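Glycoside hydrolase family 31 (Kribbella flavida DSM 17836, PDB 5X3I) hydrolyses the alpha-1,3-glucosidic linkages of the cyclic tetrasaccharide cyclobis-(1-6)-alpha-nigerosyl to release isomaltose. Local coordinates at residues 141-145 against 172-176; 278-282 against 650-654; 456-461 against 507-513. The protein carries 1 engineered substitution. One frame throughout, in Å; residues are numbered along the deposited sequence.

Interaction 1 (141-145 against 172-176)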
loop_
_atom_site.group_PDB
_atom_site.type_symbol
_atom_site.label_atom_id
_atom_site.label_comp_id
_atom_site.label_asym_id
_atom_site.label_seq_id
_atom_site.Cartn_x
_atom_site.Cartn_y
_atom_site.Cartn_z
ATOM N N PRO A 141 -21.390 -24.885 11.578
ATOM C CA PRO A 141 -20.181 -25.474 10.992
ATOM C C PRO A 141 -20.259 -25.582 9.474
ATOM O O PRO A 141 -21.345 -25.734 8.929
ATOM C CB PRO A 141 -20.125 -26.862 11.630
ATOM C CG PRO A 141 -21.542 -27.179 11.942
ATOM C CD PRO A 141 -22.168 -25.873 12.343
ATOM N N ALA A 142 -19.116 -25.506 8.807
ATOM C CA ALA A 142 -19.082 -25.531 7.350
ATOM C C ALA A 142 -18.268 -26.700 6.824
ATOM O O ALA A 142 -17.434 -27.254 7.528
ATOM C CB ALA A 142 -18.525 -24.220 6.806
ATOM N N VAL A 143 -18.518 -27.072 5.576
ATOM C CA VAL A 143 -17.784 -28.159 4.950
ATOM C C VAL A 143 -17.423 -27.855 3.505
ATOM O O VAL A 143 -18.144 -27.144 2.808
ATOM C CB VAL A 143 -18.589 -29.486 4.969
ATOM C CG1 VAL A 143 -18.918 -29.910 6.397
ATOM C CG2 VAL A 143 -19.848 -29.361 4.130
ATOM N N TRP A 144 -16.317 -28.432 3.060
ATOM C CA TRP A 144 -15.901 -28.350 1.673
ATOM C C TRP A 144 -16.503 -29.485 0.856
ATOM O O TRP A 144 -16.377 -30.651 1.211
ATOM C CB TRP A 144 -14.379 -28.394 1.565
ATOM C CG TRP A 144 -13.684 -27.145 2.009
ATOM C CD1 TRP A 144 -13.027 -26.951 3.182
ATOM C CD2 TRP A 144 -13.568 -25.918 1.274
ATOM N NE1 TRP A 144 -12.500 -25.682 3.226
ATOM C CE2 TRP A 144 -12.823 -25.025 2.067
ATOM C CE3 TRP A 144 -14.022 -25.490 0.023
ATOM C CZ2 TRP A 144 -12.519 -23.729 1.651
ATOM C CZ3 TRP A 144 -13.727 -24.206 -0.386
ATOM C CH2 TRP A 144 -12.981 -23.338 0.427
ATOM N N THR A 145 -17.135 -29.134 -0.254
ATOM C CA THR A 145 -17.788 -30.106 -1.116
ATOM C C THR A 145 -17.611 -29.723 -2.572
ATOM O O THR A 145 -17.472 -28.542 -2.889
ATOM C CB THR A 145 -19.292 -30.203 -0.813
ATOM O OG1 THR A 145 -19.918 -31.068 -1.762
ATOM C CG2 THR A 145 -19.946 -28.832 -0.891
ATOM N N HIS A 172 -20.067 -19.989 1.478
ATOM C CA HIS A 172 -19.156 -18.978 1.991
ATOM C C HIS A 172 -17.960 -18.676 1.097
ATOM O O HIS A 172 -17.596 -17.516 0.918
ATOM C CB HIS A 172 -18.682 -19.399 3.382
ATOM C CG HIS A 172 -19.808 -19.677 4.327
ATOM N ND1 HIS A 172 -20.440 -18.683 5.042
ATOM C CD2 HIS A 172 -20.439 -20.832 4.647
ATOM C CE1 HIS A 172 -21.402 -19.218 5.775
ATOM N NE2 HIS A 172 -21.424 -20.518 5.551
ATOM N N ARG A 173 -17.346 -19.720 0.549
ATOM C CA ARG A 173 -16.147 -19.570 -0.274
ATOM C C ARG A 173 -16.158 -20.547 -1.435
ATOM O O ARG A 173 -16.757 -21.624 -1.342
ATOM C CB ARG A 173 -14.872 -19.803 0.544
ATOM C CG ARG A 173 -14.767 -18.987 1.813
ATOM C CD ARG A 173 -13.385 -19.065 2.421
ATOM N NE ARG A 173 -13.327 -18.256 3.629
ATOM C CZ ARG A 173 -12.274 -18.173 4.433
ATOM N NH1 ARG A 173 -11.173 -18.853 4.179
ATOM N NH2 ARG A 173 -12.334 -17.409 5.505
ATOM N N GLY A 174 -15.561 -20.139 -2.549
ATOM C CA GLY A 174 -15.149 -21.064 -3.585
ATOM C C GLY A 174 -13.666 -21.366 -3.507
ATOM O O GLY A 174 -12.887 -20.582 -2.952
ATOM N N ARG A 175 -13.270 -22.480 -4.107
ATOM C CA ARG A 175 -11.872 -22.867 -4.209
ATOM C C ARG A 175 -11.637 -23.699 -5.468
ATOM O O ARG A 175 -12.500 -24.476 -5.871
ATOM C CB ARG A 175 -11.439 -23.633 -2.965
ATOM C CG ARG A 175 -9.988 -24.051 -2.966
ATOM C CD ARG A 175 -9.460 -24.226 -1.554
ATOM N NE ARG A 175 -9.921 -25.461 -0.933
ATOM C CZ ARG A 175 -9.767 -25.747 0.354
ATOM N NH1 ARG A 175 -9.179 -24.878 1.165
ATOM N NH2 ARG A 175 -10.208 -26.899 0.836
ATOM N N PHE A 176 -10.476 -23.530 -6.094
ATOM C CA PHE A 176 -10.153 -24.276 -7.299
ATOM C C PHE A 176 -8.660 -24.293 -7.572
ATOM O O PHE A 176 -7.878 -23.651 -6.875
ATOM C CB PHE A 176 -10.898 -23.696 -8.503
ATOM C CG PHE A 176 -10.556 -22.259 -8.810
ATOM C CD1 PHE A 176 -11.257 -21.225 -8.216
ATOM C CD2 PHE A 176 -9.545 -21.947 -9.703
ATOM C CE1 PHE A 176 -10.951 -19.901 -8.499
ATOM C CE2 PHE A 176 -9.234 -20.628 -9.989
ATOM C CZ PHE A 176 -9.939 -19.605 -9.380
#
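W144 and R175 meet because their first torsions send them to one spot from different strands: W144 holds CG beside its backbone N and anti to the carbonyl carbon (chi1 -73°), whereas R175 starts with CG anti to N (chi1 -179°) and then bends at chi3, which folds its guanidinium back over the indole. The two flat groups lie nearly parallel, their planes 14° apart, with R175 CZ 3.7 Å from the centroid of the six-membered ring of W144. This is a stacked cation-pi pair. R175 NH2 lies over the CD2-CE2 fusion bond, 3.4 Å from W144 CE2, while R175 NH1 covers the six-membered ring at W144 CZ2, 3.6 Å away. The root of the same side chain also takes part, R175 CB lying 3.5 Å from W144 CZ3. The far end of the indole comes up to the backbone of the other strand: the carbonyl carbon of G174 sits at the ring edge, and R173 CB approaches W144 CH2 obliquely at 4.0 Å. Toward the start of both segments, A142 CB just grazes H172 CD2.

The segments belong to the same antiparallel sheet of the mutarotase-like N-terminal domain but are not neighbours in it; strand 159-167 runs between them, and the side chains meet across it. H172 and R173 both face L165 of that strand, forming a classic beta bulge. R175 is held by salt bridges from NE to E163 and from NH1 to E259, the latter also paired with R173. With two carboxylates gripping its nitrogens, the guanidinium is fixed in rotation and its charge is probably well balanced, so the indole face adds dispersion and cation-pi attraction to an ionic network that spans several strands.

Interaction 2 (278-282 against 650-654)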
loop_
_atom_site.group_PDB
_atom_site.type_symbol
_atom_site.label_atom_id
_atom_site.label_comp_id
_atom_site.label_asym_id
_atom_site.label_seq_id
_atom_site.Cartn_x
_atom_site.Cartn_y
_atom_site.Cartn_z
ATOM N N ALA A 278 3.600 -8.865 -21.796
ATOM C CA ALA A 278 3.045 -7.543 -22.051
ATOM C C ALA A 278 1.606 -7.636 -22.544
ATOM O O ALA A 278 0.751 -6.866 -22.123
ATOM C CB ALA A 278 3.907 -6.778 -23.059
ATOM N N THR A 279 1.342 -8.582 -23.439
ATOM C CA THR A 279 -0.006 -8.767 -23.962
ATOM C C THR A 279 -0.959 -9.275 -22.875
ATOM O O THR A 279 -2.121 -8.904 -22.842
ATOM C CB THR A 279 -0.017 -9.739 -25.154
ATOM O OG1 THR A 279 0.827 -9.224 -26.189
ATOM C CG2 THR A 279 -1.425 -9.905 -25.708
ATOM N N VAL A 280 -0.455 -10.114 -21.985
ATOM C CA VAL A 280 -1.234 -10.536 -20.824
ATOM C C VAL A 280 -1.597 -9.315 -19.976
ATOM O O VAL A 280 -2.752 -9.131 -19.604
ATOM C CB VAL A 280 -0.476 -11.561 -19.971
ATOM C CG1 VAL A 280 -1.130 -11.712 -18.606
ATOM C CG2 VAL A 280 -0.426 -12.912 -20.682
ATOM N N LEU A 281 -0.612 -8.470 -19.703
ATOM C CA LEU A 281 -0.860 -7.269 -18.916
ATOM C C LEU A 281 -1.868 -6.349 -19.610
ATOM O O LEU A 281 -2.741 -5.782 -18.961
ATOM C CB LEU A 281 0.450 -6.536 -18.635
ATOM C CG LEU A 281 0.390 -5.349 -17.668
ATOM C CD1 LEU A 281 -0.430 -5.692 -16.423
ATOM C CD2 LEU A 281 1.801 -4.937 -17.293
ATOM N N THR A 282 -1.772 -6.241 -20.932
ATOM C CA THR A 282 -2.681 -5.392 -21.690
ATOM C C THR A 282 -4.127 -5.826 -21.488
ATOM O O THR A 282 -5.013 -4.999 -21.302
ATOM C CB THR A 282 -2.350 -5.408 -23.194
ATOM O OG1 THR A 282 -1.032 -4.895 -23.406
ATOM C CG2 THR A 282 -3.348 -4.577 -23.978
ATOM N N THR A 650 2.193 0.783 -24.787
ATOM C CA THR A 650 2.382 -0.640 -25.049
ATOM C C THR A 650 2.143 -1.604 -23.880
ATOM O O THR A 650 2.137 -2.811 -24.089
ATOM C CB THR A 650 3.799 -0.910 -25.552
ATOM O OG1 THR A 650 4.716 -0.835 -24.459
ATOM C CG2 THR A 650 4.185 0.091 -26.645
ATOM N N ASP A 651 1.992 -1.063 -22.671
ATOM C CA ASP A 651 1.896 -1.832 -21.422
ATOM C C ASP A 651 3.186 -2.559 -21.021
ATOM O O ASP A 651 3.229 -3.196 -19.973
ATOM C CB ASP A 651 0.721 -2.806 -21.487
ATOM C CG ASP A 651 -0.583 -2.084 -21.578
ATOM O OD1 ASP A 651 -0.730 -1.084 -20.846
ATOM O OD2 ASP A 651 -1.436 -2.462 -22.400
ATOM N N ARG A 652 4.227 -2.479 -21.843
ATOM C CA ARG A 652 5.547 -2.944 -21.418
ATOM C C ARG A 652 6.045 -2.065 -20.275
ATOM O O ARG A 652 6.187 -0.864 -20.455
ATOM C CB ARG A 652 6.551 -2.922 -22.573
ATOM C CG ARG A 652 6.275 -3.913 -23.701
ATOM C CD ARG A 652 7.582 -4.413 -24.321
ATOM N NE ARG A 652 7.968 -3.649 -25.492
ATOM C CZ ARG A 652 9.183 -3.659 -26.035
ATOM N NH1 ARG A 652 10.157 -4.393 -25.512
ATOM N NH2 ARG A 652 9.427 -2.920 -27.104
ATOM N N PRO A 653 6.299 -2.662 -19.099
ATOM C CA PRO A 653 6.552 -1.911 -17.860
ATOM C C PRO A 653 7.741 -0.950 -17.885
ATOM O O PRO A 653 8.688 -1.137 -18.637
ATOM C CB PRO A 653 6.800 -3.017 -16.835
ATOM C CG PRO A 653 5.941 -4.145 -17.323
ATOM C CD PRO A 653 6.108 -4.099 -18.827
ATOM N N LEU A 654 7.663 0.072 -17.041
ATOM C CA LEU A 654 8.746 1.035 -16.878
ATOM C C LEU A 654 9.871 0.478 -16.016
ATOM O O LEU A 654 11.031 0.541 -16.396
ATOM C CB LEU A 654 8.212 2.337 -16.279
ATOM C CG LEU A 654 9.228 3.455 -16.054
ATOM C CD1 LEU A 654 10.002 3.735 -17.344
ATOM C CD2 LEU A 654 8.515 4.721 -15.537
HETATM O O HOH W 1 0.514 -5.420 -25.621
#
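D651, A278 and L281 bury the most surface in this contact, and the aspartate stands at its centre. Its CB points at the helix and lies 4.1 Å from A278 O, while D651 OD2 is 2.7 Å from T282 OG1, close enough for a hydrogen bond. T282 OG1 also lies 3.0 Å from A278 O, the carbonyl one turn back in its own helix, so its single proton has two acceptors within reach. T282 keeps OG1 beside its backbone N, anti to the carbonyl carbon (chi1 -62°), a setting that places the oxygen between the helix backbone and the carboxylate. A water donates to T282 OG1 at 2.8 Å and bonds weakly to T650 O, giving the hydroxyl a further partner. The other carboxylate oxygen, D651 OD1, is taken by a salt bridge to R290, so both oxygens of this buried aspartate are engaged and its negative charge is probably stabilised.

Carbon contacts complete the interface. A278 CB meets R652 CG at 3.8 Å, touching only the base of an arginine whose NH1 goes to D661. L281 sets its CD2 methyl 3.5 Å from the backbone O of D651, and the same methyl makes a looser apolar contact with P653 CG at 4.2 Å.

D651 has positive phi (68°) and is the first residue to leave helical geometry after the long helix 622-650. Just before it, T650 OG1 accepts from R652 N, an ST turn, and is also hydrogen-bonded to R646 O in that helix. Together they form a helix-terminating turn between helix 622-650 and strand 655-656 of the C-terminal sheet; this turn packs on helix 277-288, which precedes the barrel strands in the chain.

Interaction 3 (456-461 against 507-513)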
loop_
_atom_site.group_PDB
_atom_site.type_symbol
_atom_site.label_atom_id
_atom_site.label_comp_id
_atom_site.label_asym_id
_atom_site.label_seq_id
_atom_site.Cartn_x
_atom_site.Cartn_y
_atom_site.Cartn_z
ATOM N N ARG A 456 -10.723 20.800 0.502
ATOM C CA ARG A 456 -9.347 20.977 0.065
ATOM C C ARG A 456 -9.204 21.863 -1.195
ATOM O O ARG A 456 -8.084 22.159 -1.621
ATOM C CB ARG A 456 -8.706 19.615 -0.209
ATOM C CG ARG A 456 -8.405 18.760 1.030
ATOM C CD ARG A 456 -9.624 18.034 1.596
ATOM N NE ARG A 456 -9.196 17.188 2.704
ATOM C CZ ARG A 456 -9.984 16.681 3.643
ATOM N NH1 ARG A 456 -11.299 16.894 3.633
ATOM N NH2 ARG A 456 -9.438 15.948 4.601
ATOM N N ARG A 457 -10.329 22.259 -1.783
ATOM C CA ARG A 457 -10.294 22.920 -3.087
ATOM C C ARG A 457 -9.443 24.199 -3.083
ATOM O O ARG A 457 -8.670 24.425 -4.013
ATOM C CB ARG A 457 -11.708 23.240 -3.586
ATOM C CG ARG A 457 -11.747 23.949 -4.941
ATOM C CD ARG A 457 -13.156 23.983 -5.544
ATOM N NE ARG A 457 -13.624 22.632 -5.809
ATOM C CZ ARG A 457 -13.260 21.910 -6.864
ATOM N NH1 ARG A 457 -12.445 22.422 -7.782
ATOM N NH2 ARG A 457 -13.720 20.674 -7.006
ATOM N N TYR A 458 -9.568 25.012 -2.037
ATOM C CA TYR A 458 -8.798 26.257 -1.967
ATOM C C TYR A 458 -7.284 25.996 -1.929
ATOM O O TYR A 458 -6.498 26.852 -2.323
ATOM C CB TYR A 458 -9.217 27.093 -0.755
ATOM C CG TYR A 458 -8.654 26.597 0.557
ATOM C CD1 TYR A 458 -9.221 25.513 1.209
ATOM C CD2 TYR A 458 -7.561 27.218 1.146
ATOM C CE1 TYR A 458 -8.713 25.057 2.414
ATOM C CE2 TYR A 458 -7.042 26.768 2.358
ATOM C CZ TYR A 458 -7.626 25.683 2.981
ATOM O OH TYR A 458 -7.125 25.220 4.167
ATOM N N LEU A 459 -6.877 24.811 -1.482
ATOM C CA LEU A 459 -5.456 24.475 -1.448
ATOM C C LEU A 459 -4.893 24.367 -2.855
ATOM O O LEU A 459 -3.765 24.794 -3.102
ATOM C CB LEU A 459 -5.199 23.174 -0.683
ATOM C CG LEU A 459 -5.611 23.128 0.786
ATOM C CD1 LEU A 459 -5.691 21.674 1.260
ATOM C CD2 LEU A 459 -4.637 23.924 1.663
ATOM N N VAL A 460 -5.669 23.785 -3.768
ATOM C CA VAL A 460 -5.260 23.709 -5.172
ATOM C C VAL A 460 -5.552 24.997 -5.966
ATOM O O VAL A 460 -4.735 25.424 -6.770
ATOM C CB VAL A 460 -5.915 22.516 -5.896
ATOM C CG1 VAL A 460 -5.347 22.384 -7.279
ATOM C CG2 VAL A 460 -5.647 21.220 -5.145
ATOM N N GLU A 461 -6.715 25.602 -5.757
ATOM C CA GLU A 461 -7.116 26.743 -6.580
ATOM C C GLU A 461 -6.479 28.077 -6.138
ATOM O O GLU A 461 -6.042 28.852 -6.973
ATOM C CB GLU A 461 -8.643 26.847 -6.627
ATOM C CG GLU A 461 -9.253 25.666 -7.366
ATOM C CD GLU A 461 -10.731 25.812 -7.666
ATOM O OE1 GLU A 461 -11.353 26.807 -7.250
ATOM O OE2 GLU A 461 -11.279 24.894 -8.309
ATOM N N LEU A 507 -10.127 15.933 -7.884
ATOM C CA LEU A 507 -9.985 17.300 -7.383
ATOM C C LEU A 507 -8.955 18.075 -8.208
ATOM O O LEU A 507 -9.235 19.157 -8.691
ATOM C CB LEU A 507 -9.580 17.312 -5.908
ATOM C CG LEU A 507 -9.255 18.705 -5.361
ATOM C CD1 LEU A 507 -10.488 19.617 -5.464
ATOM C CD2 LEU A 507 -8.740 18.624 -3.935
ATOM N N LEU A 508 -7.778 17.489 -8.365
ATOM C CA LEU A 508 -6.694 18.081 -9.128
ATOM C C LEU A 508 -7.140 18.332 -10.576
ATOM O O LEU A 508 -7.006 19.443 -11.067
ATOM C CB LEU A 508 -5.453 17.191 -9.062
ATOM C CG LEU A 508 -4.706 17.264 -7.726
ATOM C CD1 LEU A 508 -3.789 16.077 -7.534
ATOM C CD2 LEU A 508 -3.917 18.600 -7.623
ATOM N N ARG A 509 -7.705 17.314 -11.225
ATOM C CA ARG A 509 -8.296 17.475 -12.558
ATOM C C ARG A 509 -9.270 18.646 -12.631
ATOM O O ARG A 509 -9.240 19.407 -13.576
ATOM C CB ARG A 509 -9.031 16.199 -13.004
ATOM C CG ARG A 509 -8.137 14.969 -13.208
ATOM C CD ARG A 509 -8.923 13.769 -13.808
ATOM N NE ARG A 509 -8.044 12.622 -13.967
ATOM C CZ ARG A 509 -7.806 11.727 -13.013
ATOM N NH1 ARG A 509 -8.412 11.825 -11.837
ATOM N NH2 ARG A 509 -6.965 10.729 -13.241
ATOM N N SER A 510 -10.132 18.786 -11.627
ATOM C CA SER A 510 -11.188 19.784 -11.681
ATOM C C SER A 510 -10.609 21.190 -11.574
ATOM O O SER A 510 -11.256 22.154 -11.942
ATOM C CB SER A 510 -12.222 19.563 -10.570
ATOM O OG SER A 510 -11.724 20.008 -9.323
ATOM N N ALA A 511 -9.398 21.278 -11.042
ATOM C CA ALA A 511 -8.662 22.528 -10.932
ATOM C C ALA A 511 -7.722 22.719 -12.115
ATOM O O ALA A 511 -6.895 23.608 -12.111
ATOM C CB ALA A 511 -7.901 22.576 -9.638
ATOM N N GLY A 512 -7.795 21.833 -13.100
ATOM C CA GLY A 512 -6.997 21.987 -14.304
ATOM C C GLY A 512 -5.579 21.470 -14.171
ATOM O O GLY A 512 -4.730 21.772 -15.003
ATOM N N LYS A 513 -5.331 20.658 -13.147
ATOM C CA LYS A 513 -3.999 20.143 -12.878
ATOM C C LYS A 513 -3.947 18.626 -13.027
ATOM O O LYS A 513 -4.960 17.962 -12.923
ATOM C CB LYS A 513 -3.539 20.532 -11.479
ATOM C CG LYS A 513 -3.463 22.027 -11.250
ATOM C CD LYS A 513 -2.800 22.348 -9.941
ATOM C CE LYS A 513 -1.340 22.685 -10.140
ATOM N NZ LYS A 513 -0.790 23.376 -8.957
#
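V460 occupies the apolar centre, pointing into the other segment with its two methyls serving different neighbours. V460 CG1, anti to the backbone N (chi1 -173°), presses on A511 CB at 3.5 Å, a tight carbon pair, and also meets the aliphatic part of K513, whose chain runs antiparallel alongside the valine. V460 CG2 faces the leucines of the helix, with L508 CD2 4.0 Å from it and L507 CD2 a little farther off. F468 of the barrel strand 467-470 touches both V460 and L507 and so continues this core inward. L507 divides its branches, CD2 against R456 CB at 3.9 Å and CD1 over one face of the R457 guanidinium, 3.7 Å from R457 NH2.

That guanidinium begins the polar edge. R457 extends from its helix and bends at chi3, and its NH1 and NH2 grip a single atom, S510 OG, end-on and near the guanidinium plane, at 3.0 and 3.1 Å with N-H...O angles of 147° and 139°. R457 NH1 also makes a salt bridge to E461 OE2 at 2.8 Å, meeting the carboxylate from above its plane, and R457 NE pairs with E454. G512, with positive phi, is the C-prime residue of a Schellman motif ending helix 496-510; beyond it K513 carries its ammonium to D464 and D466.

The serine hydroxyl donates to L507 O, which orients its oxygen to receive the arginine. S510 OG therefore works in both directions, accepting two N-H groups from R457 while giving its own proton to the backbone, and through this one atom the arginine is tied to the last turn of helix 496-510.

In the fold
From the N terminus, interaction 1 comes first and closes a short loop of 26 residues within the mutarotase-like domain, joining strands 143-145 and 170-179 of one antiparallel sheet. It is complete before interaction 2 opens at helix 277-288. Interaction 2 then spans 367 residues, taking in the whole parallel eight-stranded barrel sheet, and brings this helix to the turn that leads into the C-terminal sheet. Nested inside that long loop, interaction 3 joins helices 457-461 and 496-510 within the TIM-barrel domain. No contact touches another: interactions 1 and 3 lie on opposite sides of the chain's centre, their centres about 48 Å apart.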